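Local structure of prophenoloxidase b (Marsupenaeus japonicus, 3WKY) at residues T324-V338 with F404-Q418. The protein is the proenzyme of a haemolymph phenoloxidase, which after activation probably oxidises monophenols and o-diphenols at a dinuclear type 3 copper centre. Numbering follows the deposited sequence.
Sequences TDNPEVGEDYGINLV and FHRYKLTQPPYTPRQ. With NAG (2-acetamido-2-deoxy-beta-D-glucopyranose), chain E.
Both oxygens of one buried carboxylate, Asp325, are claimed across this contact by neighbours in sequence, Tyr407 and Lys408. Tyr407 OH donates to Asp325 OD1 at 2.7 Å from well above the carboxylate plane, while Ile335 N, in the first turn of helix 334-343, uses the syn lone pair of that same oxygen. Lys408 NZ meets Asp325 OD2 nearly along its C-O axis in a 2.8 Å salt bridge and also salt-bridges Glu637; the ammonium and the N-H and O-H donors probably keep Asp325 ionised. Gln411, bent at chi2 (-54°), turns OE1 back onto the loop to accept from Asp325 N at 2.9 Å, and a water ties the same oxygen to Thr324 OG1. Glycine suits position 334, because Tyr407 OH lies 3.3 Å from Gly334 CA, where a side chain would have to be.

Beyond this polar cluster the contact turns apolar: Ile335 CD1 touches Phe404 CD1 at 3.6 Å, and Val338 CG2 lies over one face of the Tyr407 ring. Toward the other end, Gln418 NE2 gives a nearly straight bond (163°) to Asn326 OD1, which also accepts from Arg638, while Gln418 OE1 and Thr415 OG1 complete a capping box on helix 416-419.

The contact thus pins the loop before helix 334-343 to the end of helix 391-409, which carries His397 of the Cu2-O2 pocket, and to the chain up to helix 416-419; the Phe404 side chain is about 9 Å from the cluster. Segments 334-338 and 404-409 run roughly antiparallel (151°), with helix 218-239 packing on Ile335, Phe404 and Lys408, and helix 294-310 on Tyr407.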
ATOM      1  N   THR A 324       2.186 -22.291 -36.948  1.00 16.02           N
ATOM      2  CA  THR A 324       1.017 -23.134 -37.216  1.00 15.27           C
ATOM      3  C   THR A 324       1.274 -24.570 -36.787  1.00 16.29           C
ATOM      4  O   THR A 324       2.390 -25.071 -36.946  1.00 17.03           O
ATOM      5  CB  THR A 324       0.614 -23.088 -38.724  1.00 21.20           C
ATOM      6  OG1 THR A 324      -0.556 -23.885 -38.932  1.00 19.38           O
ATOM      7  CG2 THR A 324       1.741 -23.614 -39.619  1.00 20.96           C
ATOM      8  N   ASP A 325       0.258 -25.228 -36.226  1.00 15.82           N
ATOM      9  CA  ASP A 325       0.373 -26.648 -35.922  1.00 20.41           C
ATOM     10  C   ASP A 325      -0.278 -27.484 -37.033  1.00 16.89           C
ATOM     11  O   ASP A 325      -0.468 -28.690 -36.875  1.00 18.46           O
ATOM     12  CB  ASP A 325      -0.237 -26.995 -34.558  1.00 15.33           C
ATOM     13  CG  ASP A 325       0.671 -26.605 -33.380  1.00 14.72           C
ATOM     14  OD1 ASP A 325       1.701 -25.930 -33.603  1.00 16.65           O
ATOM     15  OD2 ASP A 325       0.348 -26.976 -32.231  1.00 17.24           O
ATOM     16  N   ASN A 326      -0.626 -26.813 -38.133  1.00 17.15           N
ATOM     17  CA  ASN A 326      -1.007 -27.468 -39.399  1.00 21.02           C
ATOM     18  C   ASN A 326       0.069 -27.123 -40.444  1.00 18.34           C
ATOM     19  O   ASN A 326      -0.218 -26.425 -41.417  1.00 23.93           O
ATOM     20  CB  ASN A 326      -2.340 -26.915 -39.939  1.00 20.88           C
ATOM     21  CG  ASN A 326      -3.574 -27.358 -39.142  1.00 18.00           C
ATOM     22  OD1 ASN A 326      -3.599 -28.408 -38.501  1.00 22.56           O
ATOM     23  ND2 ASN A 326      -4.630 -26.550 -39.225  1.00 19.21           N
ATOM     24  N   PRO A 327       1.319 -27.566 -40.242  1.00 19.52           N
ATOM     25  CA  PRO A 327       2.365 -27.030 -41.119  1.00 16.83           C
ATOM     26  C   PRO A 327       2.360 -27.642 -42.526  1.00 23.54           C
ATOM     27  O   PRO A 327       1.813 -28.722 -42.727  1.00 23.48           O
ATOM     28  CB  PRO A 327       3.653 -27.445 -40.410  1.00 23.12           C
ATOM     29  CG  PRO A 327       3.286 -28.702 -39.693  1.00 27.73           C
ATOM     30  CD  PRO A 327       1.852 -28.548 -39.277  1.00 22.74           C
ATOM     31  N   GLU A 328       2.969 -26.941 -43.474  1.00 22.72           N
ATOM     32  CA  GLU A 328       3.291 -27.523 -44.773  1.00 28.73           C
ATOM     33  C   GLU A 328       4.394 -28.545 -44.568  1.00 32.83           C
ATOM     34  O   GLU A 328       5.096 -28.520 -43.553  1.00 24.10           O
ATOM     35  CB  GLU A 328       3.789 -26.438 -45.727  1.00 26.64           C
ATOM     36  CG  GLU A 328       2.744 -25.400 -46.096  1.00 32.18           C
ATOM     37  CD  GLU A 328       3.328 -24.261 -46.903  1.00 39.62           C
ATOM     38  OE1 GLU A 328       4.512 -24.347 -47.278  1.00 46.40           O
ATOM     39  OE2 GLU A 328       2.604 -23.278 -47.159  1.00 41.57           O
ATOM     40  N   VAL A 329       4.552 -29.452 -45.525  1.00 28.79           N
ATOM     41  CA  VAL A 329       5.705 -30.341 -45.509  1.00 25.06           C
ATOM     42  C   VAL A 329       6.973 -29.495 -45.498  1.00 24.79           C
ATOM     43  O   VAL A 329       7.100 -28.541 -46.277  1.00 27.31           O
ATOM     44  CB  VAL A 329       5.693 -31.303 -46.723  1.00 31.66           C
ATOM     45  CG1 VAL A 329       7.009 -32.072 -46.822  1.00 25.90           C
ATOM     46  CG2 VAL A 329       4.515 -32.261 -46.607  1.00 28.98           C
ATOM     47  N   GLY A 330       7.880 -29.805 -44.574  1.00 25.18           N
ATOM     48  CA  GLY A 330       9.113 -29.046 -44.433  1.00 25.52           C
ATOM     49  C   GLY A 330       9.026 -27.783 -43.572  1.00 26.18           C
ATOM     50  O   GLY A 330      10.032 -27.110 -43.363  1.00 26.22           O
ATOM     51  N   GLU A 331       7.834 -27.446 -43.090  1.00 26.39           N
ATOM     52  CA  GLU A 331       7.668 -26.270 -42.223  1.00 24.41           C
ATOM     53  C   GLU A 331       7.742 -26.692 -40.759  1.00 21.11           C
ATOM     54  O   GLU A 331       7.317 -27.787 -40.405  1.00 22.21           O
ATOM     55  CB  GLU A 331       6.326 -25.586 -42.512  1.00 23.57           C
ATOM     56  CG  GLU A 331       6.087 -24.295 -41.735  1.00 23.14           C
ATOM     57  CD  GLU A 331       4.768 -23.624 -42.095  1.00 25.36           C
ATOM     58  OE1 GLU A 331       3.868 -24.307 -42.634  1.00 24.23           O
ATOM     59  OE2 GLU A 331       4.630 -22.408 -41.845  1.00 25.73           O
ATOM     60  N   ASP A 332       8.287 -25.836 -39.895  1.00 21.95           N
ATOM     61  CA  ASP A 332       8.342 -26.178 -38.476  1.00 18.19           C
ATOM     62  C   ASP A 332       6.941 -26.084 -37.860  1.00 17.98           C
ATOM     63  O   ASP A 332       6.065 -25.394 -38.395  1.00 20.56           O
ATOM     64  CB  ASP A 332       9.285 -25.217 -37.749  1.00 21.63           C
ATOM     65  CG  ASP A 332       9.907 -25.841 -36.514  1.00 26.68           C
ATOM     66  OD1 ASP A 332       9.413 -26.901 -36.055  1.00 28.30           O
ATOM     67  OD2 ASP A 332      10.893 -25.270 -36.011  1.00 28.36           O
ATOM     68  N   TYR A 333       6.728 -26.776 -36.744  1.00 19.39           N
ATOM     69  CA  TYR A 333       5.476 -26.670 -36.005  1.00 15.99           C
ATOM     70  C   TYR A 333       5.507 -25.410 -35.142  1.00 17.71           C
ATOM     71  O   TYR A 333       6.530 -25.112 -34.514  1.00 16.92           O
ATOM     72  CB  TYR A 333       5.305 -27.868 -35.067  1.00 16.87           C
ATOM     73  CG  TYR A 333       5.147 -29.205 -35.764  1.00 19.82           C
ATOM     74  CD1 TYR A 333       6.240 -29.833 -36.365  1.00 23.48           C
ATOM     75  CD2 TYR A 333       3.920 -29.842 -35.806  1.00 23.73           C
ATOM     76  CE1 TYR A 333       6.104 -31.054 -37.003  1.00 25.41           C
ATOM     77  CE2 TYR A 333       3.773 -31.071 -36.441  1.00 22.77           C
ATOM     78  CZ  TYR A 333       4.875 -31.666 -37.034  1.00 22.98           C
ATOM     79  OH  TYR A 333       4.735 -32.890 -37.664  1.00 23.44           O
ATOM     80  N   GLY A 334       4.393 -24.686 -35.092  1.00 19.13           N
ATOM     81  CA  GLY A 334       4.330 -23.474 -34.288  1.00 15.51           C
ATOM     82  C   GLY A 334       4.623 -23.738 -32.819  1.00 16.99           C
ATOM     83  O   GLY A 334       5.335 -22.953 -32.181  1.00 18.09           O
ATOM     84  N   ILE A 335       4.072 -24.817 -32.273  1.00 16.40           N
ATOM     85  CA  ILE A 335       4.345 -25.179 -30.877  1.00 15.95           C
ATOM     86  C   ILE A 335       5.848 -25.372 -30.637  1.00 19.25           C
ATOM     87  O   ILE A 335       6.376 -24.992 -29.575  1.00 15.84           O
ATOM     88  CB  ILE A 335       3.535 -26.431 -30.437  1.00 16.71           C
ATOM     89  CG1 ILE A 335       3.867 -26.833 -28.990  1.00 14.56           C
ATOM     90  CG2 ILE A 335       3.787 -27.622 -31.385  1.00 13.30           C
ATOM     91  CD1 ILE A 335       3.503 -25.738 -27.947  1.00 15.46           C
ATOM     92  N   ASN A 336       6.554 -25.923 -31.628  1.00 15.81           N
ATOM     93  CA  ASN A 336       7.998 -26.100 -31.505  1.00 17.34           C
ATOM     94  C   ASN A 336       8.739 -24.767 -31.513  1.00 18.59           C
ATOM     95  O   ASN A 336       9.652 -24.551 -30.714  1.00 17.24           O
ATOM     96  CB  ASN A 336       8.554 -26.989 -32.620  1.00 17.23           C
ATOM     97  CG  ASN A 336      10.005 -27.355 -32.385  1.00 18.70           C
ATOM     98  OD1 ASN A 336      10.365 -27.860 -31.315  1.00 18.71           O
ATOM     99  ND2 ASN A 336      10.852 -27.082 -33.365  1.00 20.15           N
ATOM    100  N   LEU A 337       8.349 -23.879 -32.428  1.00 17.94           N
ATOM    101  CA  LEU A 337       8.958 -22.552 -32.520  1.00 15.34           C
ATOM    102  C   LEU A 337       8.763 -21.751 -31.235  1.00 17.26           C
ATOM    103  O   LEU A 337       9.682 -21.042 -30.791  1.00 17.28           O
ATOM    104  CB  LEU A 337       8.358 -21.779 -33.704  1.00 18.33           C
ATOM    105  CG  LEU A 337       8.843 -22.268 -35.074  1.00 19.41           C
ATOM    106  CD1 LEU A 337       7.913 -21.768 -36.176  1.00 19.34           C
ATOM    107  CD2 LEU A 337      10.272 -21.802 -35.332  1.00 19.21           C
ATOM    108  N   VAL A 338       7.565 -21.844 -30.657  1.00 16.59           N
ATOM    109  CA  VAL A 338       7.271 -21.140 -29.391  1.00 14.28           C
ATOM    110  C   VAL A 338       8.106 -21.751 -28.273  1.00 16.27           C
ATOM    111  O   VAL A 338       8.698 -21.025 -27.464  1.00 16.89           O
ATOM    112  CB  VAL A 338       5.752 -21.208 -29.055  1.00 18.08           C
ATOM    113  CG1 VAL A 338       5.471 -20.663 -27.644  1.00 16.59           C
ATOM    114  CG2 VAL A 338       4.953 -20.424 -30.084  1.00 16.23           C
ATOM    115  N   PHE A 404       2.083 -21.821 -23.423  1.00 12.19           N
ATOM    116  CA  PHE A 404       1.882 -22.827 -24.480  1.00 14.70           C
ATOM    117  C   PHE A 404       0.403 -23.009 -24.832  1.00 16.17           C
ATOM    118  O   PHE A 404       0.053 -23.119 -26.010  1.00 15.93           O
ATOM    119  CB  PHE A 404       2.526 -24.157 -24.079  1.00 13.67           C
ATOM    120  CG  PHE A 404       4.042 -24.147 -24.140  1.00 14.74           C
ATOM    121  CD1 PHE A 404       4.701 -23.716 -25.283  1.00 15.62           C
ATOM    122  CD2 PHE A 404       4.807 -24.557 -23.046  1.00 12.34           C
ATOM    123  CE1 PHE A 404       6.101 -23.708 -25.351  1.00 11.99           C
ATOM    124  CE2 PHE A 404       6.203 -24.552 -23.110  1.00 13.61           C
ATOM    125  CZ  PHE A 404       6.849 -24.122 -24.269  1.00 12.78           C
ATOM    126  N   HIS A 405      -0.463 -23.025 -23.821  1.00 13.84           N
ATOM    127  CA  HIS A 405      -1.912 -23.181 -24.047  1.00 14.59           C
ATOM    128  C   HIS A 405      -2.455 -21.936 -24.747  1.00 15.41           C
ATOM    129  O   HIS A 405      -3.342 -22.030 -25.599  1.00 14.71           O
ATOM    130  CB  HIS A 405      -2.641 -23.429 -22.713  1.00 14.03           C
ATOM    131  CG  HIS A 405      -4.129 -23.550 -22.841  1.00 18.70           C
ATOM    132  ND1 HIS A 405      -4.736 -24.586 -23.520  1.00 22.62           N
ATOM    133  CD2 HIS A 405      -5.133 -22.773 -22.366  1.00 20.75           C
ATOM    134  CE1 HIS A 405      -6.048 -24.438 -23.463  1.00 18.75           C
ATOM    135  NE2 HIS A 405      -6.315 -23.351 -22.762  1.00 22.19           N
ATOM    136  N   ARG A 406      -1.921 -20.764 -24.399  1.00 13.59           N
ATOM    137  CA  ARG A 406      -2.285 -19.540 -25.112  1.00 15.21           C
ATOM    138  C   ARG A 406      -2.037 -19.731 -26.600  1.00 17.15           C
ATOM    139  O   ARG A 406      -2.878 -19.375 -27.438  1.00 16.37           O
ATOM    140  CB  ARG A 406      -1.457 -18.350 -24.623  1.00 15.41           C
ATOM    141  CG  ARG A 406      -1.871 -17.003 -25.239  1.00 16.85           C
ATOM    142  CD  ARG A 406      -0.823 -15.922 -24.905  1.00 18.36           C
ATOM    143  NE  ARG A 406      -1.239 -14.584 -25.334  1.00 21.78           N
ATOM    144  CZ  ARG A 406      -1.665 -13.632 -24.504  1.00 26.48           C
ATOM    145  NH1 ARG A 406      -1.737 -13.855 -23.192  1.00 20.43           N
ATOM    146  NH2 ARG A 406      -2.017 -12.448 -24.989  1.00 22.60           N
ATOM    147  N   TYR A 407      -0.881 -20.297 -26.930  1.00 16.25           N
ATOM    148  CA  TYR A 407      -0.584 -20.559 -28.324  1.00 13.35           C
ATOM    149  C   TYR A 407      -1.543 -21.631 -28.886  1.00 16.29           C
ATOM    150  O   TYR A 407      -2.115 -21.455 -29.975  1.00 16.55           O
ATOM    151  CB  TYR A 407       0.888 -20.948 -28.550  1.00 13.28           C
ATOM    152  CG  TYR A 407       1.007 -21.577 -29.920  1.00 14.13           C
ATOM    153  CD1 TYR A 407       0.998 -20.786 -31.066  1.00 15.48           C
ATOM    154  CD2 TYR A 407       1.022 -22.964 -30.077  1.00 15.76           C
ATOM    155  CE1 TYR A 407       1.034 -21.377 -32.345  1.00 17.90           C
ATOM    156  CE2 TYR A 407       1.062 -23.546 -31.334  1.00 17.89           C
ATOM    157  CZ  TYR A 407       1.068 -22.751 -32.461  1.00 18.76           C
ATOM    158  OH  TYR A 407       1.100 -23.334 -33.722  1.00 18.47           O
ATOM    159  N   LYS A 408      -1.731 -22.731 -28.159  1.00 16.68           N
ATOM    160  CA  LYS A 408      -2.618 -23.789 -28.684  1.00 14.01           C
ATOM    161  C   LYS A 408      -4.006 -23.256 -29.023  1.00 21.31           C
ATOM    162  O   LYS A 408      -4.598 -23.645 -30.030  1.00 18.13           O
ATOM    163  CB  LYS A 408      -2.732 -24.974 -27.720  1.00 13.97           C
ATOM    164  CG  LYS A 408      -1.453 -25.809 -27.580  1.00 19.21           C
ATOM    165  CD  LYS A 408      -1.160 -26.603 -28.866  1.00 16.29           C
ATOM    166  CE  LYS A 408       0.006 -27.586 -28.650  1.00 18.86           C
ATOM    167  NZ  LYS A 408       0.208 -28.461 -29.868  1.00 19.94           N
ATOM    168  N   LEU A 409      -4.526 -22.359 -28.189  1.00 15.41           N
ATOM    169  CA  LEU A 409      -5.863 -21.812 -28.424  1.00 17.61           C
ATOM    170  C   LEU A 409      -5.974 -20.989 -29.715  1.00 19.99           C
ATOM    171  O   LEU A 409      -7.079 -20.790 -30.241  1.00 18.03           O
ATOM    172  CB  LEU A 409      -6.335 -20.992 -27.215  1.00 16.50           C
ATOM    173  CG  LEU A 409      -6.699 -21.792 -25.961  1.00 15.42           C
ATOM    174  CD1 LEU A 409      -7.176 -20.857 -24.847  1.00 30.19           C
ATOM    175  CD2 LEU A 409      -7.751 -22.877 -26.263  1.00 24.19           C
ATOM    176  N   THR A 410      -4.848 -20.517 -30.241  1.00 16.52           N
ATOM    177  CA  THR A 410      -4.891 -19.761 -31.496  1.00 16.81           C
ATOM    178  C   THR A 410      -5.075 -20.680 -32.705  1.00 18.29           C
ATOM    179  O   THR A 410      -5.318 -20.209 -33.811  1.00 19.21           O
ATOM    180  CB  THR A 410      -3.626 -18.926 -31.744  1.00 15.11           C
ATOM    181  OG1 THR A 410      -2.489 -19.792 -31.866  1.00 18.19           O
ATOM    182  CG2 THR A 410      -3.398 -17.916 -30.602  1.00 15.84           C
ATOM    183  N   GLN A 411      -4.937 -21.980 -32.491  1.00 15.37           N
ATOM    184  CA  GLN A 411      -5.003 -22.927 -33.608  1.00 15.47           C
ATOM    185  C   GLN A 411      -6.435 -23.322 -33.912  1.00 16.52           C
ATOM    186  O   GLN A 411      -7.268 -23.438 -33.002  1.00 18.01           O
ATOM    187  CB  GLN A 411      -4.137 -24.152 -33.306  1.00 16.42           C
ATOM    188  CG  GLN A 411      -2.664 -23.757 -33.113  1.00 17.16           C
ATOM    189  CD  GLN A 411      -2.136 -22.974 -34.294  1.00 24.25           C
ATOM    190  OE1 GLN A 411      -1.977 -23.528 -35.382  1.00 18.13           O
ATOM    191  NE2 GLN A 411      -1.880 -21.670 -34.099  1.00 16.52           N
ATOM    192  N   PRO A 412      -6.737 -23.521 -35.203  1.00 19.39           N
ATOM    193  CA  PRO A 412      -8.103 -23.940 -35.548  1.00 21.99           C
ATOM    194  C   PRO A 412      -8.370 -25.346 -35.047  1.00 17.27           C
ATOM    195  O   PRO A 412      -7.439 -26.155 -34.978  1.00 18.24           O
ATOM    196  CB  PRO A 412      -8.111 -23.918 -37.088  1.00 16.59           C
ATOM    197  CG  PRO A 412      -6.691 -24.124 -37.489  1.00 17.07           C
ATOM    198  CD  PRO A 412      -5.853 -23.426 -36.380  1.00 15.17           C
ATOM    199  N   PRO A 413      -9.626 -25.647 -34.687  1.00 19.27           N
ATOM    200  CA  PRO A 413      -9.964 -27.009 -34.258  1.00 20.02           C
ATOM    201  C   PRO A 413      -9.595 -28.002 -35.355  1.00 19.53           C
ATOM    202  O   PRO A 413      -9.605 -27.625 -36.531  1.00 19.21           O
ATOM    203  CB  PRO A 413     -11.489 -26.965 -34.120  1.00 22.16           C
ATOM    204  CG  PRO A 413     -11.805 -25.506 -33.857  1.00 23.70           C
ATOM    205  CD  PRO A 413     -10.785 -24.729 -34.638  1.00 21.33           C
ATOM    206  N   TYR A 414      -9.242 -29.225 -34.971  1.00 16.10           N
ATOM    207  CA  TYR A 414      -9.010 -30.287 -35.945  1.00 20.22           C
ATOM    208  C   TYR A 414     -10.256 -30.469 -36.808  1.00 17.04           C
ATOM    209  O   TYR A 414     -11.379 -30.458 -36.298  1.00 20.51           O
ATOM    210  CB  TYR A 414      -8.651 -31.598 -35.239  1.00 19.18           C
ATOM    211  CG  TYR A 414      -7.297 -31.546 -34.561  1.00 19.55           C
ATOM    212  CD1 TYR A 414      -6.127 -31.516 -35.311  1.00 18.13           C
ATOM    213  CD2 TYR A 414      -7.191 -31.542 -33.175  1.00 20.44           C
ATOM    214  CE1 TYR A 414      -4.881 -31.475 -34.689  1.00 20.19           C
ATOM    215  CE2 TYR A 414      -5.943 -31.485 -32.544  1.00 16.70           C
ATOM    216  CZ  TYR A 414      -4.804 -31.457 -33.305  1.00 19.34           C
ATOM    217  OH  TYR A 414      -3.578 -31.406 -32.678  1.00 20.76           O
ATOM    218  N   THR A 415     -10.053 -30.607 -38.118  1.00 18.17           N
ATOM    219  CA  THR A 415     -11.173 -30.823 -39.055  1.00 20.92           C
ATOM    220  C   THR A 415     -11.697 -32.251 -38.941  1.00 22.81           C
ATOM    221  O   THR A 415     -11.033 -33.107 -38.350  1.00 22.07           O
ATOM    222  CB  THR A 415     -10.730 -30.576 -40.507  1.00 23.73           C
ATOM    223  OG1 THR A 415      -9.768 -31.568 -40.888  1.00 23.06           O
ATOM    224  CG2 THR A 415     -10.127 -29.175 -40.651  1.00 25.65           C
ATOM    225  N   PRO A 416     -12.898 -32.524 -39.494  1.00 22.01           N
ATOM    226  CA  PRO A 416     -13.385 -33.909 -39.489  1.00 21.53           C
ATOM    227  C   PRO A 416     -12.366 -34.869 -40.095  1.00 18.98           C
ATOM    228  O   PRO A 416     -12.136 -35.952 -39.552  1.00 22.35           O
ATOM    229  CB  PRO A 416     -14.640 -33.831 -40.363  1.00 24.41           C
ATOM    230  CG  PRO A 416     -15.162 -32.442 -40.103  1.00 27.65           C
ATOM    231  CD  PRO A 416     -13.942 -31.572 -39.929  1.00 28.02           C
ATOM    232  N   ARG A 417     -11.741 -34.469 -41.191  1.00 21.76           N
ATOM    233  CA  ARG A 417     -10.752 -35.314 -41.852  0.63 22.28           C
ATOM    234  C   ARG A 417      -9.538 -35.555 -40.957  1.00 25.02           C
ATOM    235  O   ARG A 417      -8.969 -36.646 -40.948  1.00 21.34           O
ATOM    236  CB  ARG A 417     -10.312 -34.686 -43.177  0.63 24.45           C
ATOM    237  CG  ARG A 417      -9.377 -35.560 -43.999  0.63 26.52           C
ATOM    238  CD  ARG A 417     -10.069 -36.857 -44.418  0.63 28.07           C
ATOM    239  NE  ARG A 417      -9.155 -37.785 -45.080  0.63 35.06           N
ATOM    240  CZ  ARG A 417      -8.518 -38.780 -44.466  0.63 31.58           C
ATOM    241  NH1 ARG A 417      -7.705 -39.568 -45.154  0.63 32.05           N
ATOM    242  NH2 ARG A 417      -8.688 -38.984 -43.164  0.63 31.60           N
ATOM    243  N   GLN A 418      -9.133 -34.531 -40.200  1.00 19.88           N
ATOM    244  CA  GLN A 418      -7.984 -34.680 -39.312  1.00 18.96           C
ATOM    245  C   GLN A 418      -8.261 -35.608 -38.133  1.00 22.25           C
ATOM    246  O   GLN A 418      -7.323 -36.053 -37.463  1.00 24.74           O
ATOM    247  CB  GLN A 418      -7.496 -33.306 -38.793  1.00 16.24           C
ATOM    248  CG  GLN A 418      -6.754 -32.476 -39.834  1.00 18.76           C
ATOM    249  CD  GLN A 418      -6.334 -31.132 -39.278  1.00 19.12           C
ATOM    250  OE1 GLN A 418      -7.139 -30.435 -38.666  1.00 18.25           O
ATOM    251  NE2 GLN A 418      -5.082 -30.762 -39.493  1.00 19.43           N
TER
HETATM  252  C1  NAG E 701      -8.807 -45.391 -44.530  1.00 46.29           C
HETATM  253  C2  NAG E 701      -8.688 -43.857 -44.598  1.00 59.34           C
HETATM  254  C3  NAG E 701      -7.932 -43.284 -45.804  1.00 63.82           C
HETATM  255  C4  NAG E 701      -7.001 -44.267 -46.503  1.00 66.46           C
HETATM  256  C5  NAG E 701      -7.698 -45.605 -46.629  1.00 61.42           C
HETATM  257  C6  NAG E 701      -6.858 -46.583 -47.444  1.00 63.53           C
HETATM  258  C7  NAG E 701     -10.674 -42.869 -43.530  1.00 54.38           C
HETATM  259  C8  NAG E 701     -12.116 -43.275 -43.419  1.00 57.50           C
HETATM  260  N2  NAG E 701     -10.024 -43.277 -44.621  1.00 52.78           N
HETATM  261  O3  NAG E 701      -7.170 -42.177 -45.375  1.00 65.18           O
HETATM  262  O4  NAG E 701      -6.664 -43.791 -47.787  1.00 69.93           O
HETATM  263  O5  NAG E 701      -7.870 -46.094 -45.323  1.00 60.03           O
HETATM  264  O6  NAG E 701      -5.569 -46.677 -46.875  1.00 64.87           O
HETATM  265  O7  NAG E 701     -10.165 -42.189 -42.639  1.00 49.69           O
HETATM  266  O   HOH W   1      -2.657 -22.448 -37.739  1.00 27.49           O
HETATM  267  O   HOH W   2      -1.990 -28.639 -32.466  1.00 19.78           O
HETATM  268  O   HOH W   3      -7.345 -27.748 -38.307  1.00 18.14           O